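PDB 6JWS: 7,8-dihydro-6-hydroxymethylpterin pyrophosphokinase-dihydropteroate synthase from Plasmodium falciparum, which probably catalyses two successive steps of folate biosynthesis, pyrophosphorylating 6-hydroxymethyl-7,8-dihydropterin with ATP and then condensing the product with 4-aminobenzoate to give 7,8-dihydropteroate. Local coordinates for residues Ile33-Val41 with Leu517-Ser525; Pro411-Ile422 with Val455-Trp463. The protein carries 1 engineered substitution. One frame throughout, in Å; residues are numbered along the deposited sequence.

Contact 1. Residues Ile33-Val41 with Leu517-Ser525; sequences ILETALHLV and LKKKNKFYS
H39 and N521 mark the nearest backbone approach, 6.5 Å between their CA atoms, where 517-525 doubles back in a hairpin-like turn closed by K519 N to K522 O (2.7 Å). With CG anti to the carbonyl carbon (chi1 -68°), the H39 imidazole reaches into that turn. One of its faces lies beneath K520 O and N521 CA, and the opposite face meets the F523 ring. The two rings are nearly parallel (9°) but slid apart, with 4.3 Å between the H39 and F523 ring centroids, although the imidazole is modelled too tightly and its exact position is doubtful. The E35 carboxylate approaches the F523 ring at a slant, E35 CD 3.5 Å from F523 CD2, its plane turned 57° from the ring. A water ties E35 to the loop backbone, donating to E35 OE1 (2.9 Å) and accepting from F523 N (3.0 Å). E35 OE2 is held by a salt bridge to R571 and a hydrogen bond with Y570. N521 OD1 is buried here without a partner. This is a domain interface: a helix packed on the antiparallel pyrophosphokinase sheet meets the loop leading into barrel strand 525-529, not far from calcium ligand E42.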
loop_
_atom_site.group_PDB
_atom_site.type_symbol
_atom_site.label_atom_id
_atom_site.label_comp_id
_atom_site.label_asym_id
_atom_site.label_seq_id
_atom_site.Cartn_x
_atom_site.Cartn_y
_atom_site.Cartn_z
ATOM N N ILE B 33 -19.107 -29.881 10.937
ATOM C CA ILE B 33 -19.781 -30.854 10.095
ATOM C C ILE B 33 -18.742 -31.579 9.248
ATOM O O ILE B 33 -18.702 -32.814 9.228
ATOM C CB ILE B 33 -20.884 -30.195 9.229
ATOM C CG1 ILE B 33 -21.987 -29.509 10.048
ATOM C CG2 ILE B 33 -21.464 -31.185 8.225
ATOM C CD1 ILE B 33 -22.256 -30.140 11.398
ATOM N N LEU B 34 -17.893 -30.807 8.559
ATOM C CA LEU B 34 -16.994 -31.406 7.582
ATOM C C LEU B 34 -15.882 -32.198 8.270
ATOM O O LEU B 34 -15.477 -33.252 7.775
ATOM C CB LEU B 34 -16.481 -30.342 6.605
ATOM C CG LEU B 34 -17.550 -29.761 5.677
ATOM C CD1 LEU B 34 -17.098 -28.442 5.060
ATOM C CD2 LEU B 34 -17.936 -30.762 4.595
ATOM N N GLU B 35 -15.435 -31.734 9.442
ATOM C CA GLU B 35 -14.410 -32.479 10.167
ATOM C C GLU B 35 -14.966 -33.768 10.793
ATOM O O GLU B 35 -14.254 -34.767 10.897
ATOM C CB GLU B 35 -13.655 -31.585 11.156
ATOM C CG GLU B 35 -12.852 -30.489 10.473
ATOM C CD GLU B 35 -11.726 -29.807 11.237
ATOM O OE1 GLU B 35 -11.819 -29.680 12.487
ATOM O OE2 GLU B 35 -10.748 -29.394 10.571
ATOM N N THR B 36 -16.235 -33.749 11.217
ATOM C CA THR B 36 -16.912 -34.942 11.717
ATOM C C THR B 36 -16.929 -36.012 10.620
ATOM O O THR B 36 -16.575 -37.165 10.865
ATOM C CB THR B 36 -18.318 -34.599 12.247
ATOM O OG1 THR B 36 -18.229 -33.677 13.340
ATOM C CG2 THR B 36 -19.130 -35.814 12.645
ATOM N N ALA B 37 -17.309 -35.609 9.398
ATOM C CA ALA B 37 -17.286 -36.508 8.252
ATOM C C ALA B 37 -15.868 -36.985 7.959
ATOM O O ALA B 37 -15.692 -38.153 7.615
ATOM C CB ALA B 37 -17.926 -35.867 7.041
ATOM N N LEU B 38 -14.859 -36.105 8.092
ATOM C CA LEU B 38 -13.479 -36.546 7.878
ATOM C C LEU B 38 -13.138 -37.683 8.834
ATOM O O LEU B 38 -12.545 -38.672 8.415
ATOM C CB LEU B 38 -12.466 -35.414 8.081
ATOM C CG LEU B 38 -12.309 -34.409 6.938
ATOM C CD1 LEU B 38 -11.345 -33.300 7.349
ATOM C CD2 LEU B 38 -11.820 -35.079 5.669
ATOM N N HIS B 39 -13.477 -37.509 10.118
ATOM C CA HIS B 39 -13.245 -38.531 11.126
ATOM C C HIS B 39 -13.936 -39.837 10.742
ATOM O O HIS B 39 -13.311 -40.889 10.768
ATOM C CB HIS B 39 -13.730 -38.065 12.500
ATOM C CG HIS B 39 -12.924 -36.955 13.076
ATOM N ND1 HIS B 39 -11.550 -37.053 13.250
ATOM C CD2 HIS B 39 -13.295 -35.751 13.575
ATOM C CE1 HIS B 39 -11.110 -35.942 13.805
ATOM N NE2 HIS B 39 -12.162 -35.122 14.004
ATOM N N LEU B 40 -15.222 -39.755 10.376
ATOM C CA LEU B 40 -15.994 -40.946 10.051
ATOM C C LEU B 40 -15.425 -41.637 8.819
ATOM O O LEU B 40 -15.415 -42.869 8.758
ATOM C CB LEU B 40 -17.477 -40.586 9.921
ATOM C CG LEU B 40 -18.112 -40.104 11.227
ATOM C CD1 LEU B 40 -19.525 -39.595 11.010
ATOM C CD2 LEU B 40 -18.084 -41.200 12.286
ATOM N N VAL B 41 -14.900 -40.849 7.872
ATOM C CA VAL B 41 -14.209 -41.404 6.712
ATOM C C VAL B 41 -12.948 -42.157 7.162
ATOM O O VAL B 41 -12.701 -43.270 6.700
ATOM C CB VAL B 41 -13.908 -40.315 5.654
ATOM C CG1 VAL B 41 -12.960 -40.800 4.562
ATOM C CG2 VAL B 41 -15.177 -39.724 5.043
ATOM N N LEU B 517 -1.724 -33.859 16.139
ATOM C CA LEU B 517 -2.586 -32.808 15.586
ATOM C C LEU B 517 -3.960 -33.375 15.232
ATOM O O LEU B 517 -4.821 -32.655 14.717
ATOM C CB LEU B 517 -1.974 -32.191 14.325
ATOM C CG LEU B 517 -0.604 -31.543 14.480
ATOM C CD1 LEU B 517 -0.021 -31.240 13.109
ATOM C CD2 LEU B 517 -0.702 -30.287 15.336
ATOM N N LYS B 518 -4.140 -34.669 15.507
ATOM C CA LYS B 518 -5.345 -35.411 15.177
ATOM C C LYS B 518 -5.790 -36.214 16.397
ATOM O O LYS B 518 -4.989 -36.890 17.037
ATOM C CB LYS B 518 -5.045 -36.338 13.997
ATOM C CG LYS B 518 -5.360 -35.748 12.630
ATOM C CD LYS B 518 -4.612 -36.322 11.441
ATOM C CE LYS B 518 -4.413 -37.822 11.429
ATOM N NZ LYS B 518 -2.976 -38.146 11.256
ATOM N N LYS B 519 -7.070 -36.089 16.743
ATOM C CA LYS B 519 -7.702 -36.974 17.707
ATOM C C LYS B 519 -8.943 -37.588 17.063
ATOM O O LYS B 519 -9.203 -37.366 15.884
ATOM C CB LYS B 519 -8.046 -36.205 18.983
ATOM C CG LYS B 519 -6.860 -35.824 19.853
ATOM C CD LYS B 519 -7.202 -35.772 21.328
ATOM C CE LYS B 519 -8.145 -34.649 21.706
ATOM N NZ LYS B 519 -7.417 -33.537 22.360
ATOM N N LYS B 520 -9.705 -38.350 17.851
ATOM C CA LYS B 520 -10.908 -39.028 17.388
ATOM C C LYS B 520 -11.908 -38.027 16.804
ATOM O O LYS B 520 -12.564 -38.327 15.809
ATOM C CB LYS B 520 -11.524 -39.871 18.516
ATOM C CG LYS B 520 -10.930 -41.266 18.708
ATOM C CD LYS B 520 -11.454 -42.007 19.935
ATOM C CE LYS B 520 -10.406 -42.317 20.989
ATOM N NZ LYS B 520 -9.893 -41.101 21.661
ATOM N N ASN B 521 -12.008 -36.838 17.414
ATOM C CA ASN B 521 -12.995 -35.842 17.018
ATOM C C ASN B 521 -12.333 -34.488 16.720
ATOM O O ASN B 521 -12.905 -33.658 16.008
ATOM C CB ASN B 521 -14.165 -35.776 18.010
ATOM C CG ASN B 521 -15.410 -35.108 17.451
ATOM O OD1 ASN B 521 -15.708 -35.210 16.260
ATOM N ND2 ASN B 521 -16.164 -34.434 18.310
ATOM N N LYS B 522 -11.105 -34.285 17.211
ATOM C CA LYS B 522 -10.445 -32.991 17.116
ATOM C C LYS B 522 -9.360 -33.023 16.043
ATOM O O LYS B 522 -8.649 -34.014 15.898
ATOM C CB LYS B 522 -9.763 -32.646 18.445
ATOM C CG LYS B 522 -10.573 -31.770 19.381
ATOM C CD LYS B 522 -10.767 -30.370 18.850
ATOM C CE LYS B 522 -9.774 -29.371 19.404
ATOM N NZ LYS B 522 -9.993 -29.104 20.846
ATOM N N PHE B 523 -9.227 -31.901 15.331
ATOM C CA PHE B 523 -8.022 -31.589 14.579
ATOM C C PHE B 523 -7.394 -30.342 15.191
ATOM O O PHE B 523 -8.101 -29.500 15.742
ATOM C CB PHE B 523 -8.321 -31.385 13.092
ATOM C CG PHE B 523 -8.766 -32.611 12.333
ATOM C CD1 PHE B 523 -7.844 -33.503 11.812
ATOM C CD2 PHE B 523 -10.115 -32.851 12.096
ATOM C CE1 PHE B 523 -8.254 -34.624 11.106
ATOM C CE2 PHE B 523 -10.524 -33.967 11.388
ATOM C CZ PHE B 523 -9.593 -34.850 10.891
ATOM N N TYR B 524 -6.059 -30.249 15.104
ATOM C CA TYR B 524 -5.373 -29.029 15.501
ATOM C C TYR B 524 -4.597 -28.438 14.328
ATOM O O TYR B 524 -4.072 -29.164 13.483
ATOM C CB TYR B 524 -4.420 -29.269 16.675
ATOM C CG TYR B 524 -5.088 -29.775 17.924
ATOM C CD1 TYR B 524 -5.606 -28.895 18.861
ATOM C CD2 TYR B 524 -5.193 -31.135 18.177
ATOM C CE1 TYR B 524 -6.205 -29.343 20.029
ATOM C CE2 TYR B 524 -5.789 -31.606 19.341
ATOM C CZ TYR B 524 -6.305 -30.705 20.264
ATOM O OH TYR B 524 -6.900 -31.161 21.402
ATOM N N SER B 525 -4.499 -27.102 14.336
ATOM C CA SER B 525 -3.784 -26.382 13.301
ATOM C C SER B 525 -2.314 -26.277 13.663
ATOM O O SER B 525 -1.931 -26.458 14.818
ATOM C CB SER B 525 -4.397 -25.043 13.117
ATOM O OG SER B 525 -5.672 -25.216 12.541
HETATM O O HOH W 1 -11.546 -29.952 15.316
#

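Contact 2. Residues Pro411-Ile422 with Val455-Trp463; sequences PKRAVQRMFEMI and VLQLFQKEW
M418 folds over at its last torsion (chi3 66°) and F459 holds its CG anti to the backbone N, and together these put the methyl M418 CE over one face of the phenyl ring. It is a CH-pi contact, with M418 CE 3.6 Å from the F459 ring centroid. The sulfur sits obliquely to the same ring, a Met-aromatic contact, and M418 SD also lies 4.0 Å from V455 CG1. I422 comes from the opposite direction to meet the ring at its edge, its CD1 3.9 Å from F459 CE1. F419 leans on F459 too, F419 CE2 to F459 CE1 3.7 Å, their planes inclined at 43°, while F419 CE1 reaches W463 CE3 (3.8 Å). The packing is knobs-into-holes: V415 fits among V455, L458, F459 and E462, V455 among P411, A414, V415 and M418, and F459 among V415, M418, F419 and I422. V415 CG2 lies 3.5 Å from V455 O. The axes of the two segments cross at -56° with 9.0 Å between them. No hydrogen bond or salt bridge joins the two segments, so this seam is held by apolar fit, its aromatic and methionine groups supplying the weakly directional part.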
loop_
_atom_site.group_PDB
_atom_site.type_symbol
_atom_site.label_atom_id
_atom_site.label_comp_id
_atom_site.label_asym_id
_atom_site.label_seq_id
_atom_site.Cartn_x
_atom_site.Cartn_y
_atom_site.Cartn_z
ATOM N N PRO B 411 3.939 -17.105 37.251
ATOM C CA PRO B 411 2.820 -17.497 36.398
ATOM C C PRO B 411 1.687 -16.471 36.389
ATOM O O PRO B 411 1.065 -16.252 35.351
ATOM C CB PRO B 411 2.349 -18.840 36.978
ATOM C CG PRO B 411 3.513 -19.312 37.812
ATOM C CD PRO B 411 4.168 -18.054 38.352
ATOM N N LYS B 412 1.458 -15.815 37.532
ATOM C CA LYS B 412 0.359 -14.868 37.669
ATOM C C LYS B 412 0.622 -13.646 36.797
ATOM O O LYS B 412 -0.306 -13.113 36.200
ATOM C CB LYS B 412 0.167 -14.411 39.120
ATOM C CG LYS B 412 -0.400 -15.448 40.079
ATOM C CD LYS B 412 -0.786 -14.828 41.423
ATOM C CE LYS B 412 -0.571 -15.735 42.620
ATOM N NZ LYS B 412 -0.881 -17.153 42.313
ATOM N N ARG B 413 1.882 -13.191 36.781
ATOM C CA ARG B 413 2.326 -12.090 35.939
ATOM C C ARG B 413 2.183 -12.505 34.470
ATOM O O ARG B 413 1.732 -11.715 33.652
ATOM C CB ARG B 413 3.761 -11.717 36.319
ATOM C CG ARG B 413 4.375 -10.576 35.520
ATOM C CD ARG B 413 5.887 -10.563 35.707
ATOM N NE ARG B 413 6.527 -9.249 35.726
ATOM C CZ ARG B 413 6.834 -8.525 34.648
ATOM N NH1 ARG B 413 6.548 -8.974 33.436
ATOM N NH2 ARG B 413 7.422 -7.348 34.786
ATOM N N ALA B 414 2.509 -13.770 34.163
ATOM C CA ALA B 414 2.378 -14.308 32.815
ATOM C C ALA B 414 0.925 -14.214 32.357
ATOM O O ALA B 414 0.664 -13.690 31.279
ATOM C CB ALA B 414 2.895 -15.728 32.724
ATOM N N VAL B 415 -0.001 -14.693 33.202
ATOM C CA VAL B 415 -1.402 -14.770 32.825
ATOM C C VAL B 415 -1.997 -13.363 32.706
ATOM O O VAL B 415 -2.823 -13.098 31.829
ATOM C CB VAL B 415 -2.177 -15.698 33.782
ATOM C CG1 VAL B 415 -3.686 -15.558 33.643
ATOM C CG2 VAL B 415 -1.767 -17.144 33.567
ATOM N N GLN B 416 -1.547 -12.455 33.576
ATOM C CA GLN B 416 -1.962 -11.069 33.534
ATOM C C GLN B 416 -1.651 -10.503 32.146
ATOM O O GLN B 416 -2.499 -9.857 31.533
ATOM C CB GLN B 416 -1.172 -10.294 34.586
ATOM C CG GLN B 416 -1.969 -9.269 35.373
ATOM C CD GLN B 416 -1.298 -9.045 36.712
ATOM O OE1 GLN B 416 -1.675 -9.635 37.729
ATOM N NE2 GLN B 416 -0.261 -8.219 36.719
ATOM N N ARG B 417 -0.414 -10.738 31.680
ATOM C CA ARG B 417 0.071 -10.298 30.380
ATOM C C ARG B 417 -0.802 -10.867 29.258
ATOM O O ARG B 417 -1.118 -10.152 28.313
ATOM C CB ARG B 417 1.553 -10.646 30.220
ATOM C CG ARG B 417 2.181 -10.178 28.914
ATOM C CD ARG B 417 2.167 -8.678 28.673
ATOM N NE ARG B 417 2.715 -8.362 27.355
ATOM C CZ ARG B 417 2.229 -7.444 26.518
ATOM N NH1 ARG B 417 1.171 -6.720 26.855
ATOM N NH2 ARG B 417 2.805 -7.257 25.342
ATOM N N MET B 418 -1.223 -12.133 29.388
ATOM C CA MET B 418 -2.101 -12.761 28.412
ATOM C C MET B 418 -3.440 -12.036 28.338
ATOM O O MET B 418 -3.987 -11.883 27.246
ATOM C CB MET B 418 -2.336 -14.245 28.709
ATOM C CG MET B 418 -1.085 -15.058 28.493
ATOM S SD MET B 418 -1.196 -16.779 29.008
ATOM C CE MET B 418 -2.406 -17.403 27.841
ATOM N N PHE B 419 -3.963 -11.599 29.493
ATOM C CA PHE B 419 -5.232 -10.885 29.525
ATOM C C PHE B 419 -5.068 -9.500 28.897
ATOM O O PHE B 419 -5.927 -9.031 28.162
ATOM C CB PHE B 419 -5.841 -10.898 30.935
ATOM C CG PHE B 419 -6.703 -12.109 31.218
ATOM C CD1 PHE B 419 -8.048 -12.129 30.867
ATOM C CD2 PHE B 419 -6.176 -13.236 31.835
ATOM C CE1 PHE B 419 -8.832 -13.246 31.115
ATOM C CE2 PHE B 419 -6.954 -14.361 32.071
ATOM C CZ PHE B 419 -8.279 -14.364 31.711
ATOM N N GLU B 420 -3.953 -8.851 29.187
ATOM C CA GLU B 420 -3.601 -7.568 28.609
ATOM C C GLU B 420 -3.595 -7.643 27.069
ATOM O O GLU B 420 -4.146 -6.777 26.377
ATOM C CB GLU B 420 -2.233 -7.225 29.186
ATOM C CG GLU B 420 -1.960 -5.757 29.371
ATOM C CD GLU B 420 -0.639 -5.589 30.099
ATOM O OE1 GLU B 420 -0.539 -6.044 31.275
ATOM O OE2 GLU B 420 0.300 -5.060 29.480
ATOM N N MET B 421 -2.991 -8.698 26.512
ATOM C CA MET B 421 -2.841 -8.781 25.064
ATOM C C MET B 421 -4.197 -9.044 24.407
ATOM O O MET B 421 -4.473 -8.537 23.320
ATOM C CB MET B 421 -1.808 -9.832 24.653
ATOM C CG MET B 421 -0.384 -9.359 24.899
ATOM S SD MET B 421 0.899 -10.508 24.315
ATOM C CE MET B 421 0.542 -11.979 25.282
ATOM N N ILE B 422 -5.052 -9.808 25.090
ATOM C CA ILE B 422 -6.411 -10.022 24.614
ATOM C C ILE B 422 -7.139 -8.672 24.544
ATOM O O ILE B 422 -7.717 -8.328 23.515
ATOM C CB ILE B 422 -7.149 -11.035 25.511
ATOM C CG1 ILE B 422 -6.467 -12.405 25.496
ATOM C CG2 ILE B 422 -8.612 -11.147 25.122
ATOM C CD1 ILE B 422 -6.921 -13.304 26.632
ATOM N N VAL B 455 1.636 -21.996 33.438
ATOM C CA VAL B 455 1.063 -20.763 32.915
ATOM C C VAL B 455 -0.238 -21.067 32.180
ATOM O O VAL B 455 -1.259 -20.416 32.430
ATOM C CB VAL B 455 2.042 -20.012 31.998
ATOM C CG1 VAL B 455 1.320 -18.928 31.212
ATOM C CG2 VAL B 455 3.188 -19.410 32.805
ATOM N N LEU B 456 -0.204 -22.079 31.303
ATOM C CA LEU B 456 -1.372 -22.369 30.484
ATOM C C LEU B 456 -2.516 -22.875 31.351
ATOM O O LEU B 456 -3.675 -22.605 31.018
ATOM C CB LEU B 456 -1.027 -23.382 29.388
ATOM C CG LEU B 456 -0.282 -22.810 28.182
ATOM C CD1 LEU B 456 0.166 -23.917 27.243
ATOM C CD2 LEU B 456 -1.133 -21.783 27.451
ATOM N N GLN B 457 -2.169 -23.641 32.405
ATOM C CA GLN B 457 -3.122 -24.177 33.370
ATOM C C GLN B 457 -3.810 -23.040 34.134
ATOM O O GLN B 457 -5.027 -23.033 34.260
ATOM C CB GLN B 457 -2.429 -25.155 34.327
ATOM C CG GLN B 457 -2.442 -26.598 33.841
ATOM C CD GLN B 457 -1.422 -27.489 34.509
ATOM O OE1 GLN B 457 -0.500 -27.039 35.196
ATOM N NE2 GLN B 457 -1.563 -28.785 34.276
ATOM N N LEU B 458 -3.033 -22.075 34.632
ATOM C CA LEU B 458 -3.573 -20.920 35.333
ATOM C C LEU B 458 -4.448 -20.087 34.389
ATOM O O LEU B 458 -5.520 -19.620 34.783
ATOM C CB LEU B 458 -2.405 -20.114 35.922
ATOM C CG LEU B 458 -2.775 -18.887 36.763
ATOM C CD1 LEU B 458 -3.712 -19.255 37.903
ATOM C CD2 LEU B 458 -1.539 -18.198 37.321
ATOM N N PHE B 459 -4.017 -19.928 33.124
ATOM C CA PHE B 459 -4.822 -19.163 32.182
ATOM C C PHE B 459 -6.191 -19.813 31.987
ATOM O O PHE B 459 -7.209 -19.116 31.970
ATOM C CB PHE B 459 -4.129 -18.976 30.828
ATOM C CG PHE B 459 -5.014 -18.263 29.845
ATOM C CD1 PHE B 459 -5.161 -16.886 29.901
ATOM C CD2 PHE B 459 -5.741 -18.977 28.904
ATOM C CE1 PHE B 459 -6.004 -16.231 29.013
ATOM C CE2 PHE B 459 -6.587 -18.318 28.023
ATOM C CZ PHE B 459 -6.722 -16.948 28.084
ATOM N N GLN B 460 -6.197 -21.140 31.806
ATOM C CA GLN B 460 -7.419 -21.901 31.587
ATOM C C GLN B 460 -8.360 -21.670 32.779
ATOM O O GLN B 460 -9.543 -21.395 32.600
ATOM C CB GLN B 460 -7.046 -23.369 31.323
ATOM C CG GLN B 460 -8.214 -24.345 31.200
ATOM C CD GLN B 460 -7.826 -25.813 31.213
ATOM O OE1 GLN B 460 -7.155 -26.302 32.126
ATOM N NE2 GLN B 460 -8.269 -26.557 30.206
ATOM N N LYS B 461 -7.801 -21.726 33.997
ATOM C CA LYS B 461 -8.560 -21.595 35.230
ATOM C C LYS B 461 -9.178 -20.200 35.329
ATOM O O LYS B 461 -10.372 -20.077 35.583
ATOM C CB LYS B 461 -7.693 -21.976 36.438
ATOM C CG LYS B 461 -8.352 -21.823 37.803
ATOM C CD LYS B 461 -7.347 -21.594 38.921
ATOM C CE LYS B 461 -7.753 -20.497 39.891
ATOM N NZ LYS B 461 -6.581 -19.819 40.499
ATOM N N GLU B 462 -8.370 -19.154 35.116
ATOM C CA GLU B 462 -8.859 -17.782 35.155
ATOM C C GLU B 462 -9.906 -17.539 34.065
ATOM O O GLU B 462 -10.907 -16.859 34.296
ATOM C CB GLU B 462 -7.719 -16.770 35.040
ATOM C CG GLU B 462 -6.675 -16.859 36.141
ATOM C CD GLU B 462 -7.124 -16.554 37.567
ATOM O OE1 GLU B 462 -8.171 -17.091 38.005
ATOM O OE2 GLU B 462 -6.412 -15.789 38.253
ATOM N N TRP B 463 -9.683 -18.079 32.862
ATOM C CA TRP B 463 -10.649 -17.852 31.803
ATOM C C TRP B 463 -12.002 -18.401 32.232
ATOM O O TRP B 463 -13.026 -17.769 31.995
ATOM C CB TRP B 463 -10.229 -18.453 30.450
ATOM C CG TRP B 463 -11.230 -18.108 29.392
ATOM C CD1 TRP B 463 -12.256 -18.887 28.942
ATOM C CD2 TRP B 463 -11.372 -16.838 28.733
ATOM N NE1 TRP B 463 -13.001 -18.205 28.017
ATOM C CE2 TRP B 463 -12.484 -16.944 27.874
ATOM C CE3 TRP B 463 -10.653 -15.635 28.764
ATOM C CZ2 TRP B 463 -12.886 -15.897 27.052
ATOM C CZ3 TRP B 463 -11.051 -14.595 27.952
ATOM C CH2 TRP B 463 -12.153 -14.733 27.106
#

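How the contacts relate
Contact 2 is nested within the chain loop that contact 1 closes: 33-41 comes first, both helices of contact 2 follow, and 517-525 comes last. The centres lie 28 Å apart and the nearest atoms about 10 Å, so the two do not touch. Contact 2 lies wholly in the TIM barrel, and contact 1 has one foot in it. In contact 2, helix 411-424, which comes after strand 390-396 and the short helix 397-402, packs on helix 448-464, which follows strand 428-432, as neighbouring outer helices beside neighbouring parallel strands. Contact 1 uses the loop before strand 525-529, farther round the same sheet, and meets helix 30-44 of the N-terminal domain. One contact therefore builds the synthase barrel's outer layer, while the other docks the pyrophosphokinase domain onto it.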